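Local coordinates for hypothetical protein Atu2684 (Agrobacterium tumefaciens, PDB 2AXO), which is of unknown function but carries a thioredoxin-clan DUF1223 domain with a disulfide of the CXXC kind, consistent with a redox-related role, at residues A129-R132 with G133-R137; R137-A140 with F141-G145; E96-E99 with R100-Y104. All coordinates share one frame; numbering follows the deposited sequence.

How the interactions relate
The three contacts illustrate how one kind of backbone bonding, the i to i+4 bond of the alpha-helix, is capped at a helix start, terminated at a helix end and simply continued in a helix middle. Interactions 1 and 2 follow one another on helix 131-143, share Arg137 and have centres 12 Å apart: 129-137 opens the helix with an aspartate cap, and 137-145 closes it with a Schellman turn. Interaction 3 lies in helix 95-107, earlier in the chain and apart from both, with nearest atoms about 12 Å from interaction 1 and about 11 Å from interaction 2. All three belong to the DUF1223 region, of the thioredoxin clan, which also carries the Cys54-Cys57 disulfide.

Interaction 1: residues A129-R132 with G133-R137; sequences ADVR and GIYDR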
ATOM      1  N   ALA A 129      -2.949  16.669   9.215  1.00 19.79           N
ATOM      2  CA  ALA A 129      -3.369  17.541  10.309  1.00 20.34           C
ATOM      3  C   ALA A 129      -2.820  18.960  10.229  1.00 21.58           C
ATOM      4  O   ALA A 129      -3.189  19.814  11.030  1.00 20.20           O
ATOM      5  CB  ALA A 129      -2.983  16.917  11.645  1.00 22.71           C
ATOM      6  N   ASP A 130      -1.948  19.217   9.262  1.00 21.65           N
ATOM      7  CA  ASP A 130      -1.362  20.544   9.123  1.00 22.85           C
ATOM      8  C   ASP A 130      -2.321  21.528   8.456  1.00 21.56           C
ATOM      9  O   ASP A 130      -2.114  21.923   7.310  1.00 21.13           O
ATOM     10  CB  ASP A 130      -0.076  20.467   8.304  1.00 25.87           C
ATOM     11  CG  ASP A 130       0.821  21.663   8.527  1.00 27.55           C
ATOM     12  OD1 ASP A 130       0.286  22.777   8.706  1.00 28.51           O
ATOM     13  OD2 ASP A 130       2.059  21.493   8.518  1.00 32.07           O
ATOM     14  N   VAL A 131      -3.355  21.932   9.184  1.00 21.19           N
ATOM     15  CA  VAL A 131      -4.352  22.862   8.661  1.00 23.05           C
ATOM     16  C   VAL A 131      -3.740  24.149   8.103  1.00 23.19           C
ATOM     17  O   VAL A 131      -4.117  24.605   7.023  1.00 21.11           O
ATOM     18  CB  VAL A 131      -5.386  23.229   9.748  1.00 24.90           C
ATOM     19  CG1 VAL A 131      -6.444  24.161   9.171  1.00 27.11           C
ATOM     20  CG2 VAL A 131      -6.028  21.967  10.294  1.00 26.72           C
ATOM     21  N   ARG A 132      -2.809  24.744   8.840  1.00 23.49           N
ATOM     22  CA  ARG A 132      -2.169  25.969   8.380  1.00 24.04           C
ATOM     23  C   ARG A 132      -1.399  25.723   7.088  1.00 21.64           C
ATOM     24  O   ARG A 132      -1.478  26.512   6.148  1.00 23.28           O
ATOM     25  CB  ARG A 132      -1.209  26.513   9.444  1.00 26.72           C
ATOM     26  CG  ARG A 132      -1.855  27.365  10.527  1.00 33.17           C
ATOM     27  CD  ARG A 132      -2.626  26.536  11.544  1.00 36.95           C
ATOM     28  NE  ARG A 132      -3.134  27.369  12.632  1.00 39.05           N
ATOM     29  CZ  ARG A 132      -3.781  26.908  13.699  1.00 40.12           C
ATOM     30  NH1 ARG A 132      -4.004  25.607  13.832  1.00 40.84           N
ATOM     31  NH2 ARG A 132      -4.203  27.750  14.635  1.00 40.36           N
ATOM     32  N   GLY A 133      -0.657  24.621   7.045  1.00 20.59           N
ATOM     33  CA  GLY A 133       0.122  24.304   5.863  1.00 19.75           C
ATOM     34  C   GLY A 133      -0.717  24.099   4.616  1.00 18.37           C
ATOM     35  O   GLY A 133      -0.362  24.573   3.538  1.00 19.73           O
ATOM     36  N   ILE A 134      -1.834  23.392   4.754  1.00 17.76           N
ATOM     37  CA  ILE A 134      -2.689  23.142   3.604  1.00 16.63           C
ATOM     38  C   ILE A 134      -3.247  24.425   3.005  1.00 14.42           C
ATOM     39  O   ILE A 134      -3.141  24.642   1.800  1.00 12.75           O
ATOM     40  CB  ILE A 134      -3.828  22.166   3.958  1.00 18.73           C
ATOM     41  CG1 ILE A 134      -4.407  22.512   5.319  1.00 22.84           C
ATOM     42  CG2 ILE A 134      -3.297  20.737   3.966  1.00 20.55           C
ATOM     43  CD1 ILE A 134      -5.341  21.447   5.875  1.00 29.41           C
ATOM     44  N   TYR A 135      -3.829  25.288   3.834  1.00 15.13           N
ATOM     45  CA  TYR A 135      -4.366  26.546   3.327  1.00 15.85           C
ATOM     46  C   TYR A 135      -3.273  27.441   2.749  1.00 16.34           C
ATOM     47  O   TYR A 135      -3.479  28.079   1.718  1.00 15.88           O
ATOM     48  CB  TYR A 135      -5.133  27.290   4.426  1.00 15.67           C
ATOM     49  CG  TYR A 135      -6.579  26.857   4.538  1.00 13.29           C
ATOM     50  CD1 TYR A 135      -7.504  27.181   3.541  1.00 13.89           C
ATOM     51  CD2 TYR A 135      -7.019  26.100   5.622  1.00 13.97           C
ATOM     52  CE1 TYR A 135      -8.833  26.757   3.625  1.00 12.24           C
ATOM     53  CE2 TYR A 135      -8.346  25.674   5.712  1.00 14.63           C
ATOM     54  CZ  TYR A 135      -9.245  26.005   4.711  1.00 14.38           C
ATOM     55  OH  TYR A 135     -10.554  25.579   4.801  1.00 14.00           O
ATOM     56  N   ASP A 136      -2.111  27.492   3.404  1.00 16.97           N
ATOM     57  CA  ASP A 136      -1.013  28.317   2.897  1.00 16.33           C
ATOM     58  C   ASP A 136      -0.515  27.758   1.565  1.00 15.16           C
ATOM     59  O   ASP A 136      -0.113  28.511   0.680  1.00 13.19           O
ATOM     60  CB  ASP A 136       0.154  28.377   3.895  1.00 19.31           C
ATOM     61  CG  ASP A 136      -0.216  29.065   5.203  1.00 22.59           C
ATOM     62  OD1 ASP A 136      -1.024  30.022   5.182  1.00 23.37           O
ATOM     63  OD2 ASP A 136       0.323  28.657   6.257  1.00 25.11           O
ATOM     64  N   ARG A 137      -0.541  26.436   1.428  1.00 14.88           N
ATOM     65  CA  ARG A 137      -0.101  25.796   0.193  1.00 17.33           C
ATOM     66  C   ARG A 137      -1.092  26.128  -0.920  1.00 15.70           C
ATOM     67  O   ARG A 137      -0.693  26.503  -2.020  1.00 14.90           O
ATOM     68  CB  ARG A 137      -0.017  24.276   0.367  1.00 19.95           C
ATOM     69  CG  ARG A 137       1.285  23.636  -0.128  1.00 25.52           C
ATOM     70  CD  ARG A 137       1.729  24.177  -1.479  1.00 28.03           C
ATOM     71  NE  ARG A 137       2.807  23.384  -2.069  1.00 29.50           N
ATOM     72  CZ  ARG A 137       3.464  23.727  -3.173  1.00 30.78           C
ATOM     73  NH1 ARG A 137       3.159  24.853  -3.804  1.00 31.47           N
ATOM     74  NH2 ARG A 137       4.415  22.938  -3.658  1.00 32.66           N
TER
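Asp130 and Gly133 meet at the start of helix 131-143, where an N-cap side chain supplies an acceptor to a first-turn amide that has no preceding helical carbonyl to bond to. The Asp130 carboxylate swings beside its own carbonyl carbon, CG anti to the backbone N (chi1 -160°), and this rotation carries OD1 forward to accept from the amide of Gly133, with Asp130 OD1 2.7 Å from Gly133 N. The N-H comes from above the carboxylate plane, 47° out of it. Gly133, which has no side chain, brings its CA within 3.2 Å of Asp130 OD1. The backbone carbonyl of Asp130 serves the next amide, Asp130 O to Ile134 N at 3.0 Å, so the capping residue accepts through both side chain and main chain.

Next along the chain, Val131 and Tyr135, one turn apart, lie side by side and point the same way. The CG1 branch of Val131 rests 4.1 Å from Tyr135 CD2. Ile134 holds CG1 between its backbone N and carbonyl carbon (chi1 42°), which turns CD1 back to the same valine, 4.3 Å from Val131 CB; CG1 is modelled too close to Val131 O, leaving the finer detail doubtful. Beyond the segments, Val131 packs on Ala63, and Ile134 and Tyr135 on Met67 of helix 58-70, while the phenol OH of Tyr135 is hydrogen-bonded to Asp72.

The amide of Asp136 donates to Arg132 O at 3.0 Å, a regular helical bond. Asp136 OD2 also approaches Arg132 O, at 2.8 Å, but both are acceptors and no bond joins them. Chemically, a carboxylate that accepts a first-turn amide would be expected to interact favourably with the helix dipole, probably favouring its ionised form, while the apolar side of the same turn faces the neighbouring helix.

Interaction 2: residues R137-A140 with F141-G145; sequences RLDA and FKREG
The final turns of helix 131-143 run into a Schellman motif, and Arg137 and Phe141, one turn apart, make the main side-chain contact before it. An unstaggered chi1 (-132°) and a bend at chi2 (-44°) turn the arginine forward, toward the C-terminal end of the helix, and over the ring. Its CD makes a CH-pi contact over the face, 4.1 Å from the centroid of the Phe141 ring. The guanidinium continues across the outer part of the ring, the planes 13° apart, and Phe141 CZ lies 3.3 Å above the guanidinium plane. Arg137 NH2 also forms a salt bridge to Asp124, which probably helps to hold the group over the ring. Leu138 CD2 is 4.3 Å from Phe141 CD2, and both residues pack on Leu120 of strand 117-120.

On the exposed side Arg143 CD comes 3.3 Å from Asp139 OD2; the guanidinium probably acts on this carboxylate through charge alone, as no N-H points at the oxygen and Arg143 NE is 4.3 Å from Asp139 OD2. The backbone bond from Glu144 N to Ala140 O is weak, as the helix runs out. Gly145, at positive phi, is the C-prime residue; the bonds Gln146 N to Phe141 O and Gly145 N to Lys142 O complete the glycine-terminated helix end typical of a Schellman motif.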
ATOM      1  N   ARG A 137      -0.541  26.436   1.428  1.00 14.88           N
ATOM      2  CA  ARG A 137      -0.101  25.796   0.193  1.00 17.33           C
ATOM      3  C   ARG A 137      -1.092  26.128  -0.920  1.00 15.70           C
ATOM      4  O   ARG A 137      -0.693  26.503  -2.020  1.00 14.90           O
ATOM      5  CB  ARG A 137      -0.017  24.276   0.367  1.00 19.95           C
ATOM      6  CG  ARG A 137       1.285  23.636  -0.128  1.00 25.52           C
ATOM      7  CD  ARG A 137       1.729  24.177  -1.479  1.00 28.03           C
ATOM      8  NE  ARG A 137       2.807  23.384  -2.069  1.00 29.50           N
ATOM      9  CZ  ARG A 137       3.464  23.727  -3.173  1.00 30.78           C
ATOM     10  NH1 ARG A 137       3.159  24.853  -3.804  1.00 31.47           N
ATOM     11  NH2 ARG A 137       4.415  22.938  -3.658  1.00 32.66           N
ATOM     12  N   LEU A 138      -2.384  25.987  -0.633  1.00 13.18           N
ATOM     13  CA  LEU A 138      -3.416  26.280  -1.628  1.00 12.80           C
ATOM     14  C   LEU A 138      -3.329  27.724  -2.101  1.00 13.60           C
ATOM     15  O   LEU A 138      -3.551  28.015  -3.275  1.00 13.55           O
ATOM     16  CB  LEU A 138      -4.810  26.014  -1.048  1.00 12.81           C
ATOM     17  CG  LEU A 138      -5.123  24.536  -0.809  1.00 10.41           C
ATOM     18  CD1 LEU A 138      -6.494  24.391  -0.177  1.00 13.46           C
ATOM     19  CD2 LEU A 138      -5.070  23.798  -2.146  1.00 12.00           C
ATOM     20  N   ASP A 139      -3.002  28.622  -1.177  1.00 12.64           N
ATOM     21  CA  ASP A 139      -2.878  30.040  -1.495  1.00 16.05           C
ATOM     22  C   ASP A 139      -1.680  30.253  -2.416  1.00 15.66           C
ATOM     23  O   ASP A 139      -1.746  31.028  -3.372  1.00 16.90           O
ATOM     24  CB  ASP A 139      -2.694  30.844  -0.207  1.00 19.64           C
ATOM     25  CG  ASP A 139      -2.631  32.332  -0.456  1.00 22.37           C
ATOM     26  OD1 ASP A 139      -3.622  32.886  -0.974  1.00 24.78           O
ATOM     27  OD2 ASP A 139      -1.593  32.945  -0.130  1.00 27.33           O
ATOM     28  N   ALA A 140      -0.586  29.556  -2.121  1.00 16.08           N
ATOM     29  CA  ALA A 140       0.625  29.655  -2.931  1.00 15.40           C
ATOM     30  C   ALA A 140       0.323  29.202  -4.355  1.00 14.18           C
ATOM     31  O   ALA A 140       0.835  29.772  -5.321  1.00 11.89           O
ATOM     32  CB  ALA A 140       1.736  28.794  -2.331  1.00 16.18           C
ATOM     33  N   PHE A 141      -0.500  28.164  -4.482  1.00 14.42           N
ATOM     34  CA  PHE A 141      -0.868  27.666  -5.802  1.00 14.78           C
ATOM     35  C   PHE A 141      -1.649  28.728  -6.566  1.00 15.72           C
ATOM     36  O   PHE A 141      -1.359  29.003  -7.730  1.00 15.17           O
ATOM     37  CB  PHE A 141      -1.721  26.397  -5.699  1.00 14.79           C
ATOM     38  CG  PHE A 141      -0.939  25.160  -5.355  1.00 17.99           C
ATOM     39  CD1 PHE A 141       0.254  24.869  -6.008  1.00 19.09           C
ATOM     40  CD2 PHE A 141      -1.414  24.270  -4.401  1.00 17.61           C
ATOM     41  CE1 PHE A 141       0.965  23.707  -5.712  1.00 21.02           C
ATOM     42  CE2 PHE A 141      -0.712  23.108  -4.098  1.00 18.51           C
ATOM     43  CZ  PHE A 141       0.479  22.828  -4.755  1.00 19.44           C
ATOM     44  N   LYS A 142      -2.642  29.321  -5.906  1.00 15.69           N
ATOM     45  CA  LYS A 142      -3.473  30.352  -6.531  1.00 17.26           C
ATOM     46  C   LYS A 142      -2.645  31.537  -7.027  1.00 17.10           C
ATOM     47  O   LYS A 142      -2.858  32.031  -8.136  1.00 17.23           O
ATOM     48  CB  LYS A 142      -4.532  30.862  -5.545  1.00 17.82           C
ATOM     49  CG  LYS A 142      -5.407  31.982  -6.111  1.00 23.35           C
ATOM     50  CD  LYS A 142      -6.184  32.703  -5.017  1.00 29.05           C
ATOM     51  CE  LYS A 142      -7.067  33.813  -5.591  1.00 32.24           C
ATOM     52  NZ  LYS A 142      -6.297  34.811  -6.398  1.00 34.60           N
ATOM     53  N   ARG A 143      -1.713  31.992  -6.195  1.00 18.81           N
ATOM     54  CA  ARG A 143      -0.852  33.125  -6.526  1.00 20.57           C
ATOM     55  C   ARG A 143       0.012  32.832  -7.751  1.00 21.49           C
ATOM     56  O   ARG A 143       0.529  33.748  -8.394  1.00 21.00           O
ATOM     57  CB  ARG A 143       0.037  33.484  -5.324  1.00 24.91           C
ATOM     58  CG  ARG A 143      -0.732  34.064  -4.128  1.00 28.07           C
ATOM     59  CD  ARG A 143       0.062  33.974  -2.822  1.00 33.27           C
ATOM     60  NE  ARG A 143       1.125  34.972  -2.702  1.00 36.80           N
ATOM     61  CZ  ARG A 143       0.920  36.269  -2.486  1.00 39.32           C
ATOM     62  NH1 ARG A 143      -0.317  36.739  -2.367  1.00 39.51           N
ATOM     63  NH2 ARG A 143       1.952  37.100  -2.379  1.00 39.56           N
ATOM     64  N   GLU A 144       0.165  31.552  -8.073  1.00 18.83           N
ATOM     65  CA  GLU A 144       0.963  31.158  -9.225  1.00 18.93           C
ATOM     66  C   GLU A 144       0.077  30.727 -10.389  1.00 18.37           C
ATOM     67  O   GLU A 144       0.567  30.250 -11.411  1.00 15.87           O
ATOM     68  CB  GLU A 144       1.915  30.022  -8.847  1.00 20.09           C
ATOM     69  CG  GLU A 144       3.142  30.463  -8.060  1.00 22.36           C
ATOM     70  CD  GLU A 144       3.985  31.472  -8.820  1.00 22.49           C
ATOM     71  OE1 GLU A 144       4.095  31.339 -10.052  1.00 23.59           O
ATOM     72  OE2 GLU A 144       4.549  32.388  -8.190  1.00 25.16           O
ATOM     73  N   GLY A 145      -1.230  30.912 -10.236  1.00 17.62           N
ATOM     74  CA  GLY A 145      -2.147  30.528 -11.290  1.00 19.09           C
ATOM     75  C   GLY A 145      -2.240  29.021 -11.420  1.00 20.53           C
ATOM     76  O   GLY A 145      -2.550  28.495 -12.493  1.00 19.83           O
TER

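Interaction 3: residues E96-E99 with R100-Y104; sequences ENTE and RQYGY
Thr98 and Tyr102, one turn apart on helix 95-107, make the side-chain contact, lying side by side and pointing the same way. The threonine methyl is the branch that touches: CG2 sits anti to the backbone N, beside the carbonyl carbon, and this places it 3.3 Å from Tyr102 CZ, a tight approach at the phenol end of the ring. Nearer the backbone, Thr98 O lies over one face of the same ring, 3.4 Å above its plane and displaced toward the rim.

Among the hydrogen bonds, the one from Tyr102 N to Thr98 O is 3.0 Å long and lies in the carbonyl plane, and the same oxygen covers the ring. Gly103 N bonds to Glu99 O at 2.9 Å, and Arg100 N to Glu96 O at 3.1 Å, with a weak second bond to Asn97 O.

Several polar ends are bonded to neighbouring parts of the fold: Thr98 OG1 to Asp81, Asn97 ND2 to His79 O and Val203 O, Gln101 OE1 to Tyr82 OH, and Gln101 NE2 to Gln117 OE1 and Tyr114 O. Arg100 NH2 makes a salt bridge to Glu47 and a hydrogen bond to Gln239 OE1, its guanidinium face lying against Tyr104.

Tyr102 and Thr98 pack against Thr98 and Tyr102 of the second subunit. Within the chain, Gln101 and Tyr104 touch Phe49 of strand 45-50, Gln101 and Tyr102 touch Val113 of strand 112-114, and Tyr104 reaches strand 247-257.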
ATOM      1  N   GLU A  96      -9.331   0.283  -4.066  1.00 19.14           N
ATOM      2  CA  GLU A  96      -9.323   1.342  -5.070  1.00 18.86           C
ATOM      3  C   GLU A  96      -8.814   2.655  -4.485  1.00 16.96           C
ATOM      4  O   GLU A  96      -8.085   3.394  -5.144  1.00 15.79           O
ATOM      5  CB  GLU A  96     -10.728   1.538  -5.648  1.00 23.48           C
ATOM      6  CG  GLU A  96     -11.207   0.398  -6.550  1.00 29.16           C
ATOM      7  CD  GLU A  96     -11.278  -0.935  -5.828  1.00 32.02           C
ATOM      8  OE1 GLU A  96     -11.971  -1.018  -4.792  1.00 32.87           O
ATOM      9  OE2 GLU A  96     -10.641  -1.905  -6.295  1.00 34.58           O
ATOM     10  N   ASN A  97      -9.201   2.948  -3.248  1.00 17.26           N
ATOM     11  CA  ASN A  97      -8.749   4.173  -2.604  1.00 15.44           C
ATOM     12  C   ASN A  97      -7.252   4.118  -2.389  1.00 14.32           C
ATOM     13  O   ASN A  97      -6.547   5.101  -2.601  1.00 13.92           O
ATOM     14  CB  ASN A  97      -9.428   4.367  -1.253  1.00 14.74           C
ATOM     15  CG  ASN A  97     -10.848   4.835  -1.386  1.00 12.07           C
ATOM     16  OD1 ASN A  97     -11.278   5.221  -2.467  1.00 14.11           O
ATOM     17  ND2 ASN A  97     -11.588   4.814  -0.282  1.00 10.68           N
ATOM     18  N   THR A  98      -6.767   2.966  -1.946  1.00 14.27           N
ATOM     19  CA  THR A  98      -5.344   2.825  -1.715  1.00 13.62           C
ATOM     20  C   THR A  98      -4.605   2.973  -3.045  1.00 13.93           C
ATOM     21  O   THR A  98      -3.563   3.624  -3.112  1.00 13.69           O
ATOM     22  CB  THR A  98      -5.010   1.466  -1.067  1.00 15.23           C
ATOM     23  OG1 THR A  98      -5.796   1.299   0.121  1.00 12.78           O
ATOM     24  CG2 THR A  98      -3.533   1.406  -0.692  1.00 15.83           C
ATOM     25  N   GLU A  99      -5.149   2.391  -4.108  1.00 12.95           N
ATOM     26  CA  GLU A  99      -4.506   2.504  -5.413  1.00 14.38           C
ATOM     27  C   GLU A  99      -4.381   3.956  -5.859  1.00 12.70           C
ATOM     28  O   GLU A  99      -3.407   4.323  -6.521  1.00 12.91           O
ATOM     29  CB  GLU A  99      -5.273   1.695  -6.461  1.00 18.00           C
ATOM     30  CG  GLU A  99      -5.228   0.202  -6.192  1.00 23.65           C
ATOM     31  CD  GLU A  99      -5.818  -0.612  -7.318  1.00 28.11           C
ATOM     32  OE1 GLU A  99      -6.969  -0.333  -7.712  1.00 31.41           O
ATOM     33  OE2 GLU A  99      -5.131  -1.536  -7.805  1.00 31.51           O
ATOM     34  N   ARG A 100      -5.355   4.785  -5.496  1.00 12.04           N
ATOM     35  CA  ARG A 100      -5.288   6.195  -5.869  1.00 11.52           C
ATOM     36  C   ARG A 100      -4.120   6.843  -5.129  1.00 11.35           C
ATOM     37  O   ARG A 100      -3.399   7.654  -5.701  1.00 10.02           O
ATOM     38  CB  ARG A 100      -6.605   6.915  -5.545  1.00 12.52           C
ATOM     39  CG  ARG A 100      -6.641   8.388  -5.968  1.00 12.97           C
ATOM     40  CD  ARG A 100      -8.069   8.922  -5.909  1.00 13.08           C
ATOM     41  NE  ARG A 100      -8.190  10.345  -6.249  1.00 12.13           N
ATOM     42  CZ  ARG A 100      -8.049  10.846  -7.474  1.00 11.82           C
ATOM     43  NH1 ARG A 100      -7.772  10.051  -8.503  1.00 10.26           N
ATOM     44  NH2 ARG A 100      -8.214  12.141  -7.677  1.00 10.29           N
ATOM     45  N   GLN A 101      -3.914   6.487  -3.863  1.00 10.23           N
ATOM     46  CA  GLN A 101      -2.795   7.072  -3.141  1.00 10.86           C
ATOM     47  C   GLN A 101      -1.485   6.610  -3.792  1.00 12.51           C
ATOM     48  O   GLN A 101      -0.496   7.342  -3.780  1.00 11.34           O
ATOM     49  CB  GLN A 101      -2.827   6.689  -1.659  1.00 10.83           C
ATOM     50  CG  GLN A 101      -1.719   7.329  -0.832  1.00 12.90           C
ATOM     51  CD  GLN A 101      -1.821   6.978   0.643  1.00 13.03           C
ATOM     52  OE1 GLN A 101      -2.186   5.858   1.001  1.00 13.14           O
ATOM     53  NE2 GLN A 101      -1.476   7.928   1.506  1.00 14.60           N
ATOM     54  N   TYR A 102      -1.480   5.406  -4.366  1.00 12.57           N
ATOM     55  CA  TYR A 102      -0.283   4.900  -5.043  1.00 15.31           C
ATOM     56  C   TYR A 102      -0.041   5.725  -6.302  1.00 13.54           C
ATOM     57  O   TYR A 102       1.094   6.071  -6.629  1.00 13.28           O
ATOM     58  CB  TYR A 102      -0.445   3.429  -5.452  1.00 17.01           C
ATOM     59  CG  TYR A 102      -0.583   2.460  -4.306  1.00 21.88           C
ATOM     60  CD1 TYR A 102       0.060   2.687  -3.092  1.00 21.64           C
ATOM     61  CD2 TYR A 102      -1.313   1.282  -4.455  1.00 23.90           C
ATOM     62  CE1 TYR A 102      -0.020   1.765  -2.053  1.00 23.33           C
ATOM     63  CE2 TYR A 102      -1.393   0.353  -3.424  1.00 26.19           C
ATOM     64  CZ  TYR A 102      -0.740   0.603  -2.226  1.00 24.94           C
ATOM     65  OH  TYR A 102      -0.790  -0.325  -1.212  1.00 28.24           O
ATOM     66  N   GLY A 103      -1.123   6.025  -7.012  1.00 11.99           N
ATOM     67  CA  GLY A 103      -1.014   6.815  -8.222  1.00 14.20           C
ATOM     68  C   GLY A 103      -0.354   8.140  -7.915  1.00 14.90           C
ATOM     69  O   GLY A 103       0.495   8.615  -8.671  1.00 15.23           O
ATOM     70  N   TYR A 104      -0.751   8.743  -6.798  1.00 14.23           N
ATOM     71  CA  TYR A 104      -0.178  10.011  -6.386  1.00 12.98           C
ATOM     72  C   TYR A 104       1.278   9.840  -5.980  1.00 14.16           C
ATOM     73  O   TYR A 104       2.119  10.682  -6.303  1.00 14.13           O
ATOM     74  CB  TYR A 104      -0.983  10.618  -5.232  1.00 12.24           C
ATOM     75  CG  TYR A 104      -2.177  11.432  -5.692  1.00 10.39           C
ATOM     76  CD1 TYR A 104      -2.030  12.433  -6.649  1.00  9.41           C
ATOM     77  CD2 TYR A 104      -3.446  11.218  -5.150  1.00 10.24           C
ATOM     78  CE1 TYR A 104      -3.119  13.207  -7.059  1.00 11.35           C
ATOM     79  CE2 TYR A 104      -4.544  11.983  -5.550  1.00  8.91           C
ATOM     80  CZ  TYR A 104      -4.375  12.975  -6.501  1.00  9.00           C
ATOM     81  OH  TYR A 104      -5.450  13.743  -6.887  1.00  9.78           O
TER